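Local atomic coordinates of 3' terminal uridylyl transferase (Trypanosoma brucei, PDB entry 5HZD), a protein that adds uridines from UTP to the 3' ends of guide RNAs, ribosomal RNAs and some messenger RNAs during mitochondrial RNA editing in trypanosomes. Residues Ala114-Trp118 against Arg311-Ile315; Arg295-Leu299 against Pro358-Glu363; Tyr337-Met342 against Ile465-Tyr469; Pro354-Pro358 against Leu419-Gly423; Leu430-Val434 against Glu471-Leu475. All coordinates share one frame; numbering follows the deposited sequence.

Contact 1: Ala114-Trp118 against Arg311-Ile315; sequences AMGVW and RPGAI
R311 reaches from helix 310-324 to the backbone of M115, beside helix 111-114. CB and CG run past the sulfur of M115, with CG 4.1 Å from SD, the two side chains heading in opposite directions. CD then comes close to the M115 carbonyl. A bend at chi3 (-69°) swings the guanidinium round so that NH1 gives a nearly straight hydrogen bond to M115 O (2.9 Å, 168°). That oxygen lies in the guanidinium plane, whereas the donor is tilted 29° from the carbonyl plane. The same NH1 also bonds to T376 O, and NH2 bonds to P377 O, so one arginine ties three backbone carbonyls from two loops to its helix. M115 answers with apolar contacts: its CE meets CB of A314 at 3.8 Å and its SD meets CG1 of I315 at 3.9 Å. V117 CG1 approaches NH1 obliquely. G116 leaves the helical conformation with positive phi. The contact is buried, joining the loop that leads to strand 124-129 in the palm to helix 310-324, with L304 of helix 292-304 against both M115 and R311 and helix 59-76 packed on P312 and I315.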
# COMPACT_ATOMS: atom_id res chain seq x y z
N ALA A 114 -6.75 -3.24 0.75
CA ALA A 114 -7.01 -2.93 2.16
C ALA A 114 -8.20 -2.00 2.37
O ALA A 114 -8.96 -2.20 3.33
CB ALA A 114 -5.77 -2.32 2.77
N MET A 115 -8.40 -1.02 1.48
CA MET A 115 -9.46 -0.01 1.65
C MET A 115 -10.64 -0.22 0.73
O MET A 115 -11.63 0.49 0.84
CB MET A 115 -8.93 1.41 1.38
CG MET A 115 -7.66 1.76 2.12
SD MET A 115 -8.07 2.14 3.85
CE MET A 115 -6.45 2.15 4.59
N GLY A 116 -10.54 -1.18 -0.20
CA GLY A 116 -11.65 -1.48 -1.10
C GLY A 116 -12.03 -0.35 -2.04
O GLY A 116 -13.10 -0.38 -2.63
N VAL A 117 -11.13 0.62 -2.20
CA VAL A 117 -11.33 1.73 -3.13
C VAL A 117 -9.97 2.11 -3.72
O VAL A 117 -8.92 1.76 -3.16
CB VAL A 117 -11.93 3.00 -2.43
CG1 VAL A 117 -13.30 2.72 -1.86
CG2 VAL A 117 -10.98 3.52 -1.35
N TRP A 118 -10.00 2.85 -4.84
CA TRP A 118 -8.77 3.41 -5.42
C TRP A 118 -9.08 4.79 -6.01
O TRP A 118 -10.10 4.95 -6.67
CB TRP A 118 -8.22 2.46 -6.48
CG TRP A 118 -6.92 2.93 -7.12
CD1 TRP A 118 -5.75 3.22 -6.49
CD2 TRP A 118 -6.69 3.13 -8.52
NE1 TRP A 118 -4.79 3.59 -7.41
CE2 TRP A 118 -5.35 3.56 -8.66
CE3 TRP A 118 -7.48 3.01 -9.65
CZ2 TRP A 118 -4.78 3.83 -9.90
CZ3 TRP A 118 -6.92 3.30 -10.89
CH2 TRP A 118 -5.58 3.72 -11.00
N ARG A 311 -12.21 2.28 7.88
CA ARG A 311 -11.38 2.80 6.78
C ARG A 311 -11.17 4.32 6.85
O ARG A 311 -10.04 4.78 6.66
CB ARG A 311 -11.93 2.40 5.42
CG ARG A 311 -11.80 0.90 5.13
CD ARG A 311 -12.53 0.59 3.82
NE ARG A 311 -13.96 0.75 3.98
CZ ARG A 311 -14.81 0.85 2.96
NH1 ARG A 311 -14.35 0.83 1.71
NH2 ARG A 311 -16.10 0.99 3.21
N PRO A 312 -12.23 5.11 7.10
CA PRO A 312 -11.99 6.56 7.19
C PRO A 312 -10.95 6.92 8.24
O PRO A 312 -10.05 7.75 8.00
CB PRO A 312 -13.39 7.12 7.53
CG PRO A 312 -14.30 6.16 6.79
CD PRO A 312 -13.68 4.80 7.12
N GLY A 313 -10.99 6.26 9.40
CA GLY A 313 -9.98 6.56 10.40
C GLY A 313 -8.58 6.16 9.96
O GLY A 313 -7.63 6.86 10.26
N ALA A 314 -8.47 5.02 9.27
CA ALA A 314 -7.18 4.54 8.82
C ALA A 314 -6.59 5.52 7.81
O ALA A 314 -5.38 5.78 7.83
CB ALA A 314 -7.33 3.17 8.18
N ILE A 315 -7.44 6.06 6.95
CA ILE A 315 -6.97 7.04 5.94
C ILE A 315 -6.46 8.32 6.58
O ILE A 315 -5.35 8.81 6.26
CB ILE A 315 -8.09 7.31 4.94
CG1 ILE A 315 -8.31 6.03 4.11
CG2 ILE A 315 -7.76 8.49 4.02
CD1 ILE A 315 -9.63 6.09 3.31

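Contact 2: Arg295-Leu299 against Pro358-Glu363; sequences RNSTL and PLEIPE
R295 holds the carbonyl of I361 with two nitrogens at once. NE (2.8 Å) and NH2 (3.0 Å) both donate to I361 O, which lies in the guanidinium plane at its edge. Neither bond is straight, at 148° and 139°, as expected when two N-H groups on one side of the guanidinium share a single acceptor. NH2 approaches nearly along the C=O axis, while NE sits above the carbonyl plane. An extended chain carries the group there, CG lying opposite the backbone N (chi1 -161°). Over one guanidinium face, toward its rim, lies the backbone N of E363. The E363 carboxylate is close enough for a charge interaction only, its OE1 4.3 Å from R295 NH1 and well out of the guanidinium plane. R295, N296 and S297 belong to the UTP-binding residues of helix 292-304, and the grip on I361 joins this turn of the helix to the loop that follows helix 336-349. Within that loop, I361 N donates to P358 O across a 3-10 turn, and P358 O also accepts from the hydroxyl of Y469. T298 OG1 is satisfied inside its own helix by I294 O. The remainder is apolar: I361 CG2 sits between R295 CG and T298 CG2, both 3.8 Å away, its side chain crosses that of L299 at about a right angle, CG1 4.0 Å from L299 CD1, and L299 CD2 lies 4.0 Å from CG of P358.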
# COMPACT_ATOMS: atom_id res chain seq x y z
N ARG A 295 -1.05 -11.23 1.44
CA ARG A 295 -1.60 -11.68 2.71
C ARG A 295 -1.78 -10.51 3.67
O ARG A 295 -2.82 -10.42 4.35
CB ARG A 295 -0.69 -12.73 3.32
CG ARG A 295 -1.40 -13.57 4.37
CD ARG A 295 -0.42 -14.53 5.01
NE ARG A 295 -1.07 -15.53 5.83
CZ ARG A 295 -0.38 -16.41 6.55
NH1 ARG A 295 0.96 -16.36 6.50
NH2 ARG A 295 -1.02 -17.32 7.30
N ASN A 296 -0.79 -9.62 3.72
CA ASN A 296 -0.86 -8.45 4.60
C ASN A 296 -2.08 -7.61 4.23
O ASN A 296 -2.86 -7.20 5.11
CB ASN A 296 0.37 -7.57 4.46
CG ASN A 296 1.59 -8.16 5.11
OD1 ASN A 296 1.57 -9.26 5.64
ND2 ASN A 296 2.69 -7.40 5.07
N SER A 297 -2.28 -7.35 2.94
CA SER A 297 -3.39 -6.48 2.52
C SER A 297 -4.73 -7.15 2.80
O SER A 297 -5.71 -6.48 3.17
CB SER A 297 -3.27 -6.14 1.02
OG SER A 297 -2.09 -5.39 0.76
N THR A 298 -4.80 -8.46 2.66
CA THR A 298 -6.04 -9.19 2.86
C THR A 298 -6.40 -9.19 4.35
O THR A 298 -7.57 -9.04 4.70
CB THR A 298 -5.89 -10.62 2.30
OG1 THR A 298 -5.57 -10.53 0.91
CG2 THR A 298 -7.17 -11.39 2.48
N LEU A 299 -5.40 -9.28 5.23
CA LEU A 299 -5.68 -9.16 6.67
C LEU A 299 -6.24 -7.77 7.01
O LEU A 299 -7.24 -7.66 7.74
CB LEU A 299 -4.38 -9.37 7.47
CG LEU A 299 -4.54 -9.22 8.99
CD1 LEU A 299 -5.58 -10.19 9.54
CD2 LEU A 299 -3.16 -9.42 9.65
N PRO A 358 -4.34 -13.43 12.54
CA PRO A 358 -3.68 -13.39 11.23
C PRO A 358 -3.62 -14.77 10.55
O PRO A 358 -3.69 -14.83 9.32
CB PRO A 358 -2.29 -12.84 11.57
CG PRO A 358 -2.61 -11.86 12.73
CD PRO A 358 -3.56 -12.69 13.56
N LEU A 359 -3.57 -15.85 11.31
CA LEU A 359 -3.54 -17.21 10.73
C LEU A 359 -4.80 -17.62 9.97
O LEU A 359 -4.78 -18.61 9.22
CB LEU A 359 -3.21 -18.25 11.81
CG LEU A 359 -1.81 -18.05 12.43
CD1 LEU A 359 -1.47 -19.20 13.35
CD2 LEU A 359 -0.74 -17.87 11.37
N GLU A 360 -5.89 -16.87 10.15
CA GLU A 360 -7.13 -17.08 9.41
C GLU A 360 -7.05 -16.74 7.93
O GLU A 360 -7.90 -17.21 7.14
CB GLU A 360 -8.27 -16.23 10.02
CG GLU A 360 -8.81 -16.80 11.29
CD GLU A 360 -9.87 -15.92 11.90
OE1 GLU A 360 -10.95 -15.75 11.28
OE2 GLU A 360 -9.62 -15.37 13.00
N ILE A 361 -6.09 -15.90 7.56
CA ILE A 361 -5.83 -15.57 6.16
C ILE A 361 -4.78 -16.57 5.66
O ILE A 361 -3.67 -16.61 6.19
CB ILE A 361 -5.26 -14.16 6.00
CG1 ILE A 361 -6.07 -13.12 6.81
CG2 ILE A 361 -5.15 -13.79 4.54
CD1 ILE A 361 -7.55 -13.06 6.47
N PRO A 362 -5.13 -17.43 4.69
CA PRO A 362 -4.18 -18.46 4.27
C PRO A 362 -2.95 -17.86 3.61
O PRO A 362 -3.01 -16.82 2.94
CB PRO A 362 -4.96 -19.27 3.23
CG PRO A 362 -6.35 -18.76 3.25
CD PRO A 362 -6.40 -17.44 3.94
N GLU A 363 -1.81 -18.51 3.84
CA GLU A 363 -0.58 -18.18 3.16
C GLU A 363 -0.69 -18.66 1.70
O GLU A 363 -0.23 -17.99 0.76
CB GLU A 363 0.62 -18.87 3.84
CG GLU A 363 1.93 -18.59 3.09
CD GLU A 363 3.15 -19.24 3.73
OE1 GLU A 363 3.05 -19.70 4.88
OE2 GLU A 363 4.21 -19.28 3.07

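Contact 3: Tyr337-Met342 against Ile465-Tyr469; sequences YAINIM and IEDPY
I465 extends its chain (chi2 180°) so that CD1 settles against M342 CG, 3.6 Å away, and beside CB of A338. Other apolar contacts join helix 336-349 to residues 465-469. Y337 OH lies 3.3 Å from P468 CG. In one of its two conformers, I341 adds CD1, 3.6 Å from CD of P468, and CG2, 3.7 Å from I465 CG2. Polar contacts gather at the end of Y337, where CG anti to the backbone N (chi1 -173°) directs the ring toward D467 and P468. The ring edge faces D467 OD2 in plane. A single water bridges the two segments, 2.7 Å from Y337 OH and donating to D467 OD1, likewise at 2.7 Å. That carboxylate oxygen also accepts from Y469 N, closing an Asx turn, and from E470 N; three donors thus converge on OD1. Y337 is a UTP-binding residue and I465 to Y469 begin the proposed nucleotide recognition motif, so the contact seats this signature loop of Cid1-like nucleotidyltransferases against the helix that lines the nucleotide site.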
# COMPACT_ATOMS: atom_id res chain seq x y z
N TYR A 337 2.02 0.47 7.25
CA TYR A 337 1.48 -0.77 7.79
C TYR A 337 1.47 -0.73 9.32
O TYR A 337 0.47 -1.11 9.92
CB TYR A 337 2.34 -1.95 7.30
CG TYR A 337 1.85 -3.35 7.62
CD1 TYR A 337 0.54 -3.74 7.36
CD2 TYR A 337 2.73 -4.32 8.08
CE1 TYR A 337 0.11 -5.05 7.60
CE2 TYR A 337 2.31 -5.65 8.32
CZ TYR A 337 1.01 -6.00 8.08
OH TYR A 337 0.60 -7.31 8.32
N ALA A 338 2.55 -0.26 9.93
CA ALA A 338 2.61 -0.18 11.40
C ALA A 338 1.50 0.72 11.96
O ALA A 338 0.88 0.41 13.01
CB ALA A 338 3.96 0.33 11.85
N ILE A 339 1.24 1.84 11.28
CA ILE A 339 0.18 2.75 11.73
C ILE A 339 -1.18 2.06 11.63
O ILE A 339 -2.00 2.18 12.54
CB ILE A 339 0.17 4.07 10.94
CG1 ILE A 339 1.53 4.79 11.04
CG2 ILE A 339 -0.92 5.05 11.48
CD1 ILE A 339 2.02 5.05 12.48
N ASN A 340 -1.43 1.32 10.55
CA ASN A 340 -2.70 0.58 10.46
C ASN A 340 -2.83 -0.45 11.58
O ASN A 340 -3.92 -0.66 12.13
CB ASN A 340 -2.82 -0.12 9.10
CG ASN A 340 -3.37 0.77 8.02
OD1 ASN A 340 -4.28 1.56 8.26
ND2 ASN A 340 -2.82 0.65 6.82
N ILE A 341 -1.71 -1.09 11.95
CA ILE A 341 -1.76 -2.04 13.05
C ILE A 341 -2.07 -1.32 14.37
O ILE A 341 -2.86 -1.84 15.18
CB ILE A 341 -0.48 -2.89 13.14
CG1 ILE A 341 -0.41 -3.79 11.90
CG2 ILE A 341 -0.45 -3.73 14.44
CD1 ILE A 341 0.99 -4.35 11.62
N MET A 342 -1.49 -0.15 14.59
CA MET A 342 -1.84 0.62 15.78
C MET A 342 -3.34 0.89 15.82
O MET A 342 -3.97 0.75 16.86
CB MET A 342 -1.11 1.97 15.82
CG MET A 342 0.38 1.84 16.06
SD MET A 342 1.13 3.47 16.26
CE MET A 342 0.33 4.07 17.75
N ILE A 465 5.66 -2.99 18.16
CA ILE A 465 4.50 -3.39 17.36
C ILE A 465 4.93 -4.70 16.69
O ILE A 465 5.94 -4.74 15.97
CB ILE A 465 4.20 -2.34 16.27
CG1 ILE A 465 3.85 -1.01 16.92
CG2 ILE A 465 3.05 -2.82 15.42
CD1 ILE A 465 3.54 0.08 15.87
N GLU A 466 4.21 -5.77 16.98
CA GLU A 466 4.56 -7.08 16.44
C GLU A 466 4.07 -7.20 14.99
O GLU A 466 2.89 -6.93 14.69
CB GLU A 466 3.94 -8.18 17.32
CG GLU A 466 4.25 -9.63 16.83
CD GLU A 466 3.86 -10.75 17.78
OE1 GLU A 466 2.99 -10.60 18.68
OE2 GLU A 466 4.44 -11.85 17.64
N ASP A 467 4.96 -7.58 14.07
CA ASP A 467 4.53 -7.85 12.70
C ASP A 467 3.67 -9.13 12.68
O ASP A 467 4.06 -10.16 13.25
CB ASP A 467 5.74 -8.04 11.78
CG ASP A 467 5.35 -8.18 10.34
OD1 ASP A 467 4.89 -9.26 9.95
OD2 ASP A 467 5.53 -7.22 9.59
N PRO A 468 2.49 -9.06 12.05
CA PRO A 468 1.58 -10.21 12.09
C PRO A 468 2.15 -11.52 11.53
O PRO A 468 1.87 -12.58 12.09
CB PRO A 468 0.41 -9.74 11.22
CG PRO A 468 0.36 -8.28 11.48
CD PRO A 468 1.82 -7.86 11.53
N TYR A 469 2.96 -11.44 10.47
CA TYR A 469 3.41 -12.69 9.81
C TYR A 469 4.91 -12.96 9.89
O TYR A 469 5.36 -14.09 9.63
CB TYR A 469 2.93 -12.74 8.36
CG TYR A 469 1.42 -12.74 8.24
CD1 TYR A 469 0.66 -13.82 8.73
CD2 TYR A 469 0.76 -11.67 7.67
CE1 TYR A 469 -0.73 -13.81 8.65
CE2 TYR A 469 -0.62 -11.65 7.57
CZ TYR A 469 -1.35 -12.71 8.07
OH TYR A 469 -2.70 -12.70 7.96
O HOH W 1 2.70 -9.08 8.39

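Contact 4: Pro354-Pro358 against Leu419-Gly423; sequences PYVDP and LNRPG
A loop after helix 336-349 meets the Cid1-family loop between the short strands 415-416 and 425-426, next to the proposed nucleotide recognition motif, which it touches through N420 and P468. Y355 is the central residue. Its first torsion (chi1 176°) sends the ring away from its own backbone N and across to the second loop, where the hydroxyl donates to L419 O at 2.8 Å. The hydroxyl reaches that carbonyl from above its plane, 36° out of it, rather than on a lone pair, while L419 O lies at the ring's edge. The ring face is occupied as well: P422 stands over it, CB 3.9 Å from the centroid and only 12° off the normal, a CH-pi contact, with its CD near CE2. L419 O has a second neighbour in P358, whose CD is 3.1 Å away, and that proline's CG faces L419 CB at 4.4 Å. A water gives a further bridge, donating to D357 OD1 (2.7 Å) and to N420 O (2.9 Å); D357 OD1 accepts from L359 N too. N420 turns its amide elsewhere, ND2 to P468 O, and this bond and a salt bridge from R421 NH1 to E466 tie the loop to the motif; R421 NH1 also bonds T425 OG1. Of the two polar links across the interface, one is direct and the other runs through water; the tyrosine ring has a proline over its face and its hydroxyl bonded, which should limit both its shift and its rotation.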
# COMPACT_ATOMS: atom_id res chain seq x y z
N PRO A 354 -14.37 -7.06 15.73
CA PRO A 354 -14.02 -8.39 16.24
C PRO A 354 -12.55 -8.72 16.00
O PRO A 354 -11.91 -8.26 15.05
CB PRO A 354 -14.90 -9.33 15.39
CG PRO A 354 -16.05 -8.49 14.95
CD PRO A 354 -15.40 -7.13 14.68
N TYR A 355 -11.99 -9.53 16.89
CA TYR A 355 -10.63 -10.02 16.67
C TYR A 355 -10.53 -10.94 15.44
O TYR A 355 -11.43 -11.77 15.21
CB TYR A 355 -10.14 -10.76 17.94
CG TYR A 355 -8.78 -11.37 17.75
CD1 TYR A 355 -7.64 -10.56 17.74
CD2 TYR A 355 -8.62 -12.75 17.55
CE1 TYR A 355 -6.39 -11.10 17.51
CE2 TYR A 355 -7.35 -13.30 17.34
CZ TYR A 355 -6.26 -12.46 17.32
OH TYR A 355 -5.02 -13.02 17.11
N VAL A 356 -9.46 -10.80 14.66
CA VAL A 356 -9.16 -11.74 13.58
C VAL A 356 -7.73 -12.26 13.77
O VAL A 356 -6.78 -11.47 13.82
CB VAL A 356 -9.20 -11.05 12.21
CG1 VAL A 356 -8.85 -12.06 11.09
CG2 VAL A 356 -10.55 -10.42 11.95
N ASP A 357 -7.58 -13.58 13.89
CA ASP A 357 -6.23 -14.13 13.97
C ASP A 357 -5.55 -14.02 12.61
O ASP A 357 -6.13 -14.44 11.60
CB ASP A 357 -6.29 -15.59 14.41
CG ASP A 357 -4.94 -16.14 14.83
OD1 ASP A 357 -3.92 -15.84 14.17
OD2 ASP A 357 -4.88 -16.89 15.83
N PRO A 358 -4.34 -13.43 12.54
CA PRO A 358 -3.68 -13.39 11.23
C PRO A 358 -3.62 -14.77 10.55
O PRO A 358 -3.69 -14.83 9.32
CB PRO A 358 -2.29 -12.84 11.57
CG PRO A 358 -2.61 -11.86 12.73
CD PRO A 358 -3.56 -12.69 13.56
N LEU A 419 -1.52 -8.02 16.93
CA LEU A 419 -2.76 -8.69 16.49
C LEU A 419 -2.58 -10.19 16.49
O LEU A 419 -3.47 -10.93 16.07
CB LEU A 419 -3.15 -8.22 15.08
CG LEU A 419 -3.28 -6.71 14.91
CD1 LEU A 419 -3.59 -6.44 13.43
CD2 LEU A 419 -4.38 -6.25 15.82
N ASN A 420 -1.47 -10.71 17.02
CA ASN A 420 -1.24 -12.15 16.92
C ASN A 420 -1.96 -12.95 17.98
O ASN A 420 -1.97 -14.19 17.93
CB ASN A 420 0.25 -12.47 16.99
CG ASN A 420 0.97 -12.10 15.74
OD1 ASN A 420 1.31 -10.96 15.54
ND2 ASN A 420 1.17 -13.08 14.86
N ARG A 421 -2.53 -12.25 18.95
CA ARG A 421 -3.37 -12.88 19.98
C ARG A 421 -4.36 -11.83 20.43
O ARG A 421 -4.09 -10.64 20.29
CB ARG A 421 -2.50 -13.40 21.15
CG ARG A 421 -1.70 -12.31 21.88
CD ARG A 421 -0.50 -12.92 22.63
NE ARG A 421 0.29 -13.80 21.79
CZ ARG A 421 1.20 -13.38 20.91
NH1 ARG A 421 1.44 -12.08 20.70
NH2 ARG A 421 1.85 -14.27 20.18
N PRO A 422 -5.53 -12.24 20.95
CA PRO A 422 -6.59 -11.28 21.29
C PRO A 422 -6.38 -10.52 22.59
O PRO A 422 -6.90 -9.42 22.74
CB PRO A 422 -7.83 -12.19 21.43
CG PRO A 422 -7.29 -13.54 21.78
CD PRO A 422 -5.98 -13.64 21.02
N GLY A 423 -5.64 -11.11 23.51
CA GLY A 423 -5.41 -10.46 24.78
C GLY A 423 -4.17 -9.60 24.77
O GLY A 423 -3.68 -9.23 23.71
O HOH W 2 -1.49 -15.47 15.40

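Contact 5: Leu430-Val434 against Glu471-Leu475; sequences LGWHV and ENLNL
W432 lays one face of its six-membered ring against N474, whose CB sits 3.9 Å from the centroid, 22° off the normal, in a CH-pi contact offset toward the rim. Within the contact the opposite face is met by L430 CD1 of its own segment, and the ring of Y461 also stacks on W432. Its edge does the polar work: NE1 donates to N472 OD1 at 2.8 Å in a nearly straight bond (173°) with the acceptor in the ring plane. At the far end of the indole, CH2 approaches L473 O at 3.4 Å, again near the ring plane. A water completes the polar set, donating to L430 O (2.7 Å) and to N472 OD1 (3.0 Å), which therefore takes two donors. The backbone turn that brings W432 inward is a Schellman motif closing helix 427-430, with G431 at positive phi. N474, for its part, is firmly held by the backbone around it: OD1 accepts from I465 N and G476 N, and ND2 donates to R460 O and L463 O. N472, L473 and N474 belong to the proposed nucleotide recognition motif. With its faces packed and its one N-H spent on N472, the indole probably has little freedom to shift or turn, and the end of the motif is tied to residues 430-432 by one direct hydrogen bond and one water.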
# COMPACT_ATOMS: atom_id res chain seq x y z
N LEU A 430 7.43 -11.94 24.06
CA LEU A 430 8.15 -12.05 22.79
C LEU A 430 9.67 -12.06 22.94
O LEU A 430 10.39 -12.19 21.95
CB LEU A 430 7.76 -10.88 21.88
CG LEU A 430 6.26 -10.69 21.62
CD1 LEU A 430 6.02 -9.65 20.51
CD2 LEU A 430 5.60 -12.00 21.22
N GLY A 431 10.14 -11.88 24.17
CA GLY A 431 11.57 -11.78 24.45
C GLY A 431 12.06 -10.37 24.12
O GLY A 431 13.26 -10.18 23.88
N TRP A 432 11.15 -9.41 24.13
CA TRP A 432 11.48 -8.02 23.79
C TRP A 432 11.61 -7.15 25.04
O TRP A 432 11.61 -5.92 24.97
CB TRP A 432 10.40 -7.46 22.87
CG TRP A 432 10.37 -8.06 21.51
CD1 TRP A 432 11.17 -9.07 21.02
CD2 TRP A 432 9.49 -7.70 20.44
NE1 TRP A 432 10.84 -9.34 19.71
CE2 TRP A 432 9.81 -8.52 19.34
CE3 TRP A 432 8.45 -6.77 20.32
CZ2 TRP A 432 9.13 -8.44 18.12
CZ3 TRP A 432 7.80 -6.65 19.13
CH2 TRP A 432 8.13 -7.49 18.03
N HIS A 433 11.75 -7.79 26.21
CA HIS A 433 11.87 -7.06 27.47
C HIS A 433 13.31 -6.65 27.78
O HIS A 433 13.56 -5.94 28.76
CB HIS A 433 11.33 -7.91 28.61
CG HIS A 433 12.05 -9.20 28.77
ND1 HIS A 433 12.12 -10.14 27.77
CD2 HIS A 433 12.77 -9.70 29.81
CE1 HIS A 433 12.84 -11.17 28.18
NE2 HIS A 433 13.25 -10.92 29.41
N VAL A 434 14.25 -7.13 26.97
CA VAL A 434 15.67 -6.80 27.10
C VAL A 434 16.22 -6.45 25.72
O VAL A 434 15.91 -7.15 24.75
CB VAL A 434 16.47 -8.01 27.65
CG1 VAL A 434 17.97 -7.69 27.73
CG2 VAL A 434 15.95 -8.42 29.02
N GLU A 471 7.67 -13.49 12.56
CA GLU A 471 7.99 -13.56 13.98
C GLU A 471 9.32 -12.88 14.31
O GLU A 471 10.24 -12.80 13.49
CB GLU A 471 7.95 -14.99 14.53
CG GLU A 471 7.71 -15.03 16.05
CD GLU A 471 7.87 -16.43 16.62
OE1 GLU A 471 8.01 -16.57 17.86
OE2 GLU A 471 7.85 -17.41 15.83
N ASN A 472 9.34 -12.33 15.51
CA ASN A 472 10.48 -11.63 16.04
C ASN A 472 10.90 -10.40 15.28
O ASN A 472 12.06 -10.01 15.35
CB ASN A 472 11.68 -12.56 16.23
CG ASN A 472 12.61 -12.06 17.32
OD1 ASN A 472 12.16 -11.40 18.26
ND2 ASN A 472 13.90 -12.33 17.18
N LEU A 473 9.93 -9.74 14.62
CA LEU A 473 10.19 -8.47 13.96
C LEU A 473 9.39 -7.37 14.64
O LEU A 473 8.16 -7.40 14.62
CB LEU A 473 9.79 -8.53 12.48
CG LEU A 473 10.06 -7.24 11.71
CD1 LEU A 473 11.56 -6.93 11.61
CD2 LEU A 473 9.39 -7.31 10.31
N ASN A 474 10.09 -6.43 15.24
CA ASN A 474 9.48 -5.24 15.80
C ASN A 474 9.40 -4.14 14.77
O ASN A 474 10.44 -3.68 14.28
CB ASN A 474 10.27 -4.73 17.03
CG ASN A 474 9.62 -3.51 17.69
OD1 ASN A 474 8.45 -3.23 17.44
ND2 ASN A 474 10.39 -2.77 18.51
N LEU A 475 8.19 -3.70 14.45
CA LEU A 475 8.05 -2.59 13.50
C LEU A 475 8.62 -1.29 14.07
O LEU A 475 8.92 -0.36 13.33
CB LEU A 475 6.60 -2.44 13.00
CG LEU A 475 6.04 -3.74 12.40
CD1 LEU A 475 4.62 -3.53 11.92
CD2 LEU A 475 6.92 -4.18 11.23
O HOH W 3 12.90 -12.34 21.05

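Contacts 2 and 3 hold UTP-binding residues, R295 to S297 in the first and Y337 in the second, and contact 4 adjoins both, the three centres 12 to 13 Å apart. P358 belongs to contacts 2 and 4. From contact 2, T298 is about 12 Å, side chain to side chain, from D125, which probably binds the catalytic metal. I465 O, 2.9 Å from L475 N, joins contact 3 to the residue just after the recognition motif, in contact 5, while R421 NH1 lies 4.2 Å from L430 CD2 between contacts 4 and 5. Contact 1, its centre 17 Å from that of contact 2, touches contact 3 through A314 CB, 3.5 Å from N340 OD1.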